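Local coordinates for protein O-phospho-L-seryl-tRNA:Cys-tRNA synthase (Methanocaldococcus jannaschii DSM 2661, PDB 5X6B) that probably converts O-phosphoseryl-tRNA(Cys) to cysteinyl-tRNA(Cys) as a pyridoxal-phosphate-dependent enzyme of tRNA-dependent cysteine synthesis, at residues B[169-174]-B[335-340]; B[349-354]-B[388-393]. All blocks are in the same frame, centred on the assembly; numbering follows the deposited sequence.

Interaction 1: B[169-174]-B[335-340]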
loop_
_atom_site.group_PDB
_atom_site.type_symbol
_atom_site.label_atom_id
_atom_site.label_comp_id
_atom_site.label_asym_id
_atom_site.label_seq_id
_atom_site.Cartn_x
_atom_site.Cartn_y
_atom_site.Cartn_z
ATOM N N GLU B 169 -22.572 26.528 -19.909
ATOM C CA GLU B 169 -21.388 26.824 -19.118
ATOM C C GLU B 169 -21.823 27.327 -17.744
ATOM O O GLU B 169 -22.391 26.562 -16.965
ATOM C CB GLU B 169 -20.487 27.825 -19.837
ATOM C CG GLU B 169 -20.123 27.386 -21.255
ATOM C CD GLU B 169 -18.736 27.834 -21.685
ATOM O OE1 GLU B 169 -17.934 28.209 -20.803
ATOM O OE2 GLU B 169 -18.451 27.825 -22.906
ATOM N N TYR B 170 -21.577 28.598 -17.439
ATOM C CA TYR B 170 -21.933 29.125 -16.120
ATOM C C TYR B 170 -23.437 29.017 -15.854
ATOM O O TYR B 170 -24.249 29.313 -16.733
ATOM C CB TYR B 170 -21.483 30.580 -15.975
ATOM C CG TYR B 170 -21.659 31.124 -14.576
ATOM C CD1 TYR B 170 -20.686 30.925 -13.606
ATOM C CD2 TYR B 170 -22.806 31.820 -14.218
ATOM C CE1 TYR B 170 -20.845 31.411 -12.321
ATOM C CE2 TYR B 170 -22.974 32.311 -12.934
ATOM C CZ TYR B 170 -21.989 32.104 -11.991
ATOM O OH TYR B 170 -22.151 32.591 -10.714
ATOM N N PRO B 171 -23.814 28.581 -14.639
ATOM C CA PRO B 171 -22.907 28.151 -13.570
ATOM C C PRO B 171 -22.808 26.634 -13.425
ATOM O O PRO B 171 -21.983 26.148 -12.654
ATOM C CB PRO B 171 -23.549 28.763 -12.329
ATOM C CG PRO B 171 -25.023 28.646 -12.623
ATOM C CD PRO B 171 -25.188 28.748 -14.134
ATOM N N THR B 172 -23.641 25.898 -14.153
ATOM C CA THR B 172 -23.662 24.445 -14.039
ATOM C C THR B 172 -22.482 23.762 -14.738
ATOM O O THR B 172 -22.012 22.718 -14.285
ATOM C CB THR B 172 -24.972 23.865 -14.599
ATOM O OG1 THR B 172 -25.207 24.389 -15.913
ATOM C CG2 THR B 172 -26.138 24.227 -13.687
ATOM N N TYR B 173 -22.009 24.352 -15.832
ATOM C CA TYR B 173 -20.927 23.774 -16.629
ATOM C C TYR B 173 -21.203 22.314 -16.988
ATOM O O TYR B 173 -20.338 21.450 -16.842
ATOM C CB TYR B 173 -19.595 23.911 -15.893
ATOM C CG TYR B 173 -19.151 25.349 -15.774
ATOM C CD1 TYR B 173 -18.478 25.972 -16.817
ATOM C CD2 TYR B 173 -19.423 26.094 -14.634
ATOM C CE1 TYR B 173 -18.076 27.288 -16.726
ATOM C CE2 TYR B 173 -19.023 27.418 -14.534
ATOM C CZ TYR B 173 -18.349 28.008 -15.588
ATOM O OH TYR B 173 -17.943 29.320 -15.507
ATOM N N LYS B 174 -22.421 22.056 -17.459
ATOM C CA LYS B 174 -22.842 20.717 -17.853
ATOM C C LYS B 174 -22.439 20.384 -19.290
ATOM O O LYS B 174 -22.631 21.184 -20.200
ATOM C CB LYS B 174 -24.358 20.565 -17.698
ATOM C CG LYS B 174 -24.876 19.215 -18.163
ATOM C CD LYS B 174 -26.383 19.103 -18.045
ATOM C CE LYS B 174 -26.829 17.707 -18.454
ATOM N NZ LYS B 174 -28.290 17.513 -18.299
ATOM N N GLY B 335 -24.035 32.910 1.977
ATOM C CA GLY B 335 -23.629 33.526 0.726
ATOM C C GLY B 335 -22.694 32.718 -0.157
ATOM O O GLY B 335 -21.992 33.279 -0.997
ATOM N N PHE B 336 -22.671 31.402 0.028
ATOM C CA PHE B 336 -21.903 30.538 -0.858
ATOM C C PHE B 336 -22.820 30.032 -1.961
ATOM O O PHE B 336 -23.881 29.486 -1.681
ATOM C CB PHE B 336 -21.279 29.355 -0.105
ATOM C CG PHE B 336 -20.099 29.722 0.760
ATOM C CD1 PHE B 336 -19.788 31.048 1.027
ATOM C CD2 PHE B 336 -19.279 28.732 1.285
ATOM C CE1 PHE B 336 -18.700 31.377 1.819
ATOM C CE2 PHE B 336 -18.185 29.054 2.073
ATOM C CZ PHE B 336 -17.898 30.379 2.341
ATOM N N LYS B 337 -22.423 30.219 -3.215
ATOM C CA LYS B 337 -23.225 29.724 -4.325
ATOM C C LYS B 337 -22.633 28.435 -4.873
ATOM O O LYS B 337 -21.504 28.425 -5.367
ATOM C CB LYS B 337 -23.328 30.771 -5.434
ATOM C CG LYS B 337 -24.129 30.307 -6.651
ATOM C CD LYS B 337 -24.243 31.414 -7.696
ATOM C CE LYS B 337 -25.092 30.985 -8.886
ATOM N NZ LYS B 337 -26.473 30.598 -8.476
ATOM N N GLN B 338 -23.388 27.345 -4.773
ATOM C CA GLN B 338 -22.941 26.086 -5.343
ATOM C C GLN B 338 -22.840 26.213 -6.856
ATOM O O GLN B 338 -23.787 26.634 -7.518
ATOM C CB GLN B 338 -23.885 24.938 -4.989
ATOM C CG GLN B 338 -23.460 23.624 -5.627
ATOM C CD GLN B 338 -24.620 22.700 -5.924
ATOM O OE1 GLN B 338 -25.576 22.610 -5.155
ATOM N NE2 GLN B 338 -24.550 22.017 -7.061
ATOM N N LEU B 339 -21.684 25.855 -7.401
ATOM C CA LEU B 339 -21.523 25.812 -8.842
ATOM C C LEU B 339 -21.818 24.404 -9.319
ATOM O O LEU B 339 -21.911 23.477 -8.516
ATOM C CB LEU B 339 -20.116 26.247 -9.251
ATOM C CG LEU B 339 -19.815 27.713 -8.936
ATOM C CD1 LEU B 339 -18.406 28.093 -9.365
ATOM C CD2 LEU B 339 -20.856 28.613 -9.590
ATOM N N GLY B 340 -21.984 24.246 -10.625
ATOM C CA GLY B 340 -22.245 22.938 -11.183
ATOM C C GLY B 340 -23.713 22.576 -11.133
ATOM O O GLY B 340 -24.553 23.364 -10.694
#
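Y170 and P171 lie against L339 and K337, while the carbonyl groups of P171 and T172 face G340. The Y170 side chain leaves CB with CG anti to the backbone N (chi1 -172°), which carries the ring out toward 335-340. Along the ring, one face is covered by CB of P171, the residue that follows it through a cis peptide bond. CE1 at the rim meets L339 CD2 at 3.9 Å. At the tip, Y170 OH passes 3.8 Å from K337 CE, a contact with the lysine's aliphatic chain; the tyrosine hydroxyl itself is hydrogen-bonded to E352 OE1. L339 CD2 also rests on P171 CB (3.8 Å), so one methyl group touches both the proline and the tyrosine.

The backbone link is a single bond, G340 N to P171 O at 2.8 Å, nearly straight at 164°. Next to it G340 CA makes a CA-H...O contact of 3.1 Å with T172 O, a carbonyl that also accepts from N208. The contact thus sets the turn between strands 160-166 and 174-175 against strand 337-338 and the residues just after it; this outer strand pairs with strand 349-352 and follows helix 317-331.

Interaction 2: B[349-354]-B[388-393]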
loop_
_atom_site.group_PDB
_atom_site.type_symbol
_atom_site.label_atom_id
_atom_site.label_comp_id
_atom_site.label_asym_id
_atom_site.label_seq_id
_atom_site.Cartn_x
_atom_site.Cartn_y
_atom_site.Cartn_z
ATOM N N ILE B 349 -17.825 19.572 -3.995
ATOM C CA ILE B 349 -18.557 20.825 -4.096
ATOM C C ILE B 349 -17.653 21.989 -4.477
ATOM O O ILE B 349 -16.589 22.179 -3.886
ATOM C CB ILE B 349 -19.259 21.178 -2.770
ATOM C CG1 ILE B 349 -20.060 19.989 -2.241
ATOM C CG2 ILE B 349 -20.160 22.385 -2.947
ATOM C CD1 ILE B 349 -20.616 20.224 -0.848
ATOM N N LYS B 350 -18.084 22.773 -5.460
ATOM C CA LYS B 350 -17.401 24.021 -5.775
ATOM C C LYS B 350 -18.314 25.219 -5.519
ATOM O O LYS B 350 -19.335 25.394 -6.186
ATOM C CB LYS B 350 -16.917 24.027 -7.222
ATOM C CG LYS B 350 -16.078 25.247 -7.575
ATOM C CD LYS B 350 -15.545 25.154 -8.994
ATOM C CE LYS B 350 -14.647 26.326 -9.333
ATOM N NZ LYS B 350 -14.115 26.221 -10.718
ATOM N N PHE B 351 -17.941 26.034 -4.538
ATOM C CA PHE B 351 -18.698 27.229 -4.195
ATOM C C PHE B 351 -18.088 28.472 -4.816
ATOM O O PHE B 351 -16.870 28.646 -4.806
ATOM C CB PHE B 351 -18.761 27.435 -2.675
ATOM C CG PHE B 351 -19.637 26.455 -1.947
ATOM C CD1 PHE B 351 -21.002 26.417 -2.178
ATOM C CD2 PHE B 351 -19.099 25.603 -0.994
ATOM C CE1 PHE B 351 -21.810 25.524 -1.495
ATOM C CE2 PHE B 351 -19.900 24.711 -0.308
ATOM C CZ PHE B 351 -21.259 24.671 -0.559
ATOM N N GLU B 352 -18.935 29.346 -5.341
ATOM C CA GLU B 352 -18.516 30.712 -5.594
ATOM C C GLU B 352 -18.708 31.465 -4.288
ATOM O O GLU B 352 -19.807 31.475 -3.728
ATOM C CB GLU B 352 -19.321 31.351 -6.723
ATOM C CG GLU B 352 -18.878 32.765 -7.059
ATOM C CD GLU B 352 -19.754 33.412 -8.106
ATOM O OE1 GLU B 352 -20.780 32.803 -8.482
ATOM O OE2 GLU B 352 -19.414 34.524 -8.556
ATOM N N THR B 353 -17.640 32.076 -3.789
ATOM C CA THR B 353 -17.671 32.668 -2.457
ATOM C C THR B 353 -17.278 34.141 -2.445
ATOM O O THR B 353 -16.194 34.491 -1.986
ATOM C CB THR B 353 -16.745 31.895 -1.495
ATOM O OG1 THR B 353 -15.400 31.924 -1.989
ATOM C CG2 THR B 353 -17.195 30.446 -1.365
ATOM N N PRO B 354 -18.171 35.014 -2.935
ATOM C CA PRO B 354 -17.893 36.453 -3.004
ATOM C C PRO B 354 -17.596 37.063 -1.637
ATOM O O PRO B 354 -16.745 37.947 -1.534
ATOM C CB PRO B 354 -19.189 37.035 -3.582
ATOM C CG PRO B 354 -19.854 35.896 -4.265
ATOM C CD PRO B 354 -19.516 34.693 -3.444
ATOM N N LYS B 388 -12.192 33.675 -4.025
ATOM C CA LYS B 388 -13.262 33.785 -5.008
ATOM C C LYS B 388 -14.040 32.478 -5.125
ATOM O O LYS B 388 -15.263 32.472 -5.291
ATOM C CB LYS B 388 -12.703 34.195 -6.368
ATOM C CG LYS B 388 -12.388 35.669 -6.422
ATOM C CD LYS B 388 -12.100 36.220 -7.810
ATOM C CE LYS B 388 -11.493 37.610 -7.669
ATOM N NZ LYS B 388 -10.820 38.141 -8.883
ATOM N N GLU B 389 -13.320 31.371 -4.992
ATOM C CA GLU B 389 -13.899 30.038 -5.050
ATOM C C GLU B 389 -13.282 29.171 -3.955
ATOM O O GLU B 389 -12.195 29.476 -3.464
ATOM C CB GLU B 389 -13.649 29.408 -6.421
ATOM C CG GLU B 389 -14.497 29.974 -7.544
ATOM C CD GLU B 389 -13.910 29.702 -8.918
ATOM O OE1 GLU B 389 -12.934 28.929 -9.007
ATOM O OE2 GLU B 389 -14.429 30.260 -9.910
ATOM N N ILE B 390 -13.987 28.112 -3.556
ATOM C CA ILE B 390 -13.383 27.016 -2.793
ATOM C C ILE B 390 -13.919 25.664 -3.261
ATOM O O ILE B 390 -15.078 25.541 -3.658
ATOM C CB ILE B 390 -13.627 27.121 -1.259
ATOM C CG1 ILE B 390 -15.121 27.138 -0.935
ATOM C CG2 ILE B 390 -12.928 28.332 -0.666
ATOM C CD1 ILE B 390 -15.412 27.145 0.545
ATOM N N LYS B 391 -13.060 24.651 -3.219
ATOM C CA LYS B 391 -13.481 23.280 -3.470
ATOM C C LYS B 391 -13.354 22.465 -2.186
ATOM O O LYS B 391 -12.336 22.525 -1.498
ATOM C CB LYS B 391 -12.655 22.645 -4.590
ATOM C CG LYS B 391 -12.944 23.221 -5.966
ATOM C CD LYS B 391 -11.953 22.727 -7.007
ATOM C CE LYS B 391 -11.977 21.218 -7.132
ATOM N NZ LYS B 391 -11.062 20.763 -8.221
ATOM N N MET B 392 -14.398 21.711 -1.864
ATOM C CA MET B 392 -14.395 20.895 -0.664
ATOM C C MET B 392 -15.241 19.642 -0.828
ATOM O O MET B 392 -16.072 19.542 -1.731
ATOM C CB MET B 392 -14.897 21.703 0.532
ATOM C CG MET B 392 -16.179 22.464 0.265
ATOM S SD MET B 392 -16.803 23.303 1.731
ATOM C CE MET B 392 -17.333 21.907 2.712
ATOM N N SER B 393 -15.007 18.682 0.054
ATOM C CA SER B 393 -15.824 17.490 0.129
ATOM C C SER B 393 -15.849 17.045 1.583
ATOM O O SER B 393 -14.846 17.161 2.290
ATOM C CB SER B 393 -15.280 16.392 -0.784
ATOM O OG SER B 393 -16.097 15.232 -0.751
#
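Different first torsions bring K350 and E389 together: CG of K350 is anti to its backbone N (chi1 -174°) and the chain then runs fully extended, whereas CG of E389 stands anti to its own carbonyl carbon (chi1 -74°). The two chains converge on the same side of the sheet, where K350 NZ forms a salt bridge of 3.4 Å with E389 OE1. The carboxylate oxygen lies alongside the end of the lysine, beside CE as well as NZ. The ammonium's stronger partner is E205, and the two carboxylates together would probably favour its charged form.

Strands 349-352 and 389-392 form an antiparallel ladder, the central and one outer strand of a three-stranded antiparallel sheet packed on helix 317-331. I349 with M392 and F351 with I390 are hydrogen-bonded pairs; K350 with K391 and E352 with E389 are non-hydrogen-bonded pairs. I349 N donates to M392 O at 2.9 Å, and F351 N to I390 O at 3.0 Å. Past the ladder, T353 N donates to K388 O at 2.8 Å.

The face bearing I349, F351, I390 and M392 is apolar. M392 SD sits at the edge of the F351 ring, in its plane and 4.0 Å from CE2, a Met-aromatic contact. I349 CG2 lies over one face of that ring, displaced toward the rim. I390 CG1 reaches F351 CB (4.0 Å) and T353 CG2 (3.9 Å), while T353 OG1 is hydrogen-bonded to T387 O.

In the fold
Both interactions reach one three-stranded sheet, interaction 1 from a loop outside it and interaction 2 within it; their centres are about 10 Å apart. Strand 349-352 links them: it pairs with 389-392 in interaction 2 and, on its other side, with 337-338, which interaction 1 joins to the loop 169-174. L339 N to K350 O and K337 O to E352 N, both 2.7 Å, are the probable backbone bonds between the two contacts, and Y170 reaches across to E352. Interaction 2 is mostly buried and rests on a regular ladder with an apolar face and, on the other face, a salt bridge; interaction 1 is partly buried, smaller and irregular, with one backbone bond and aliphatic-aromatic packing.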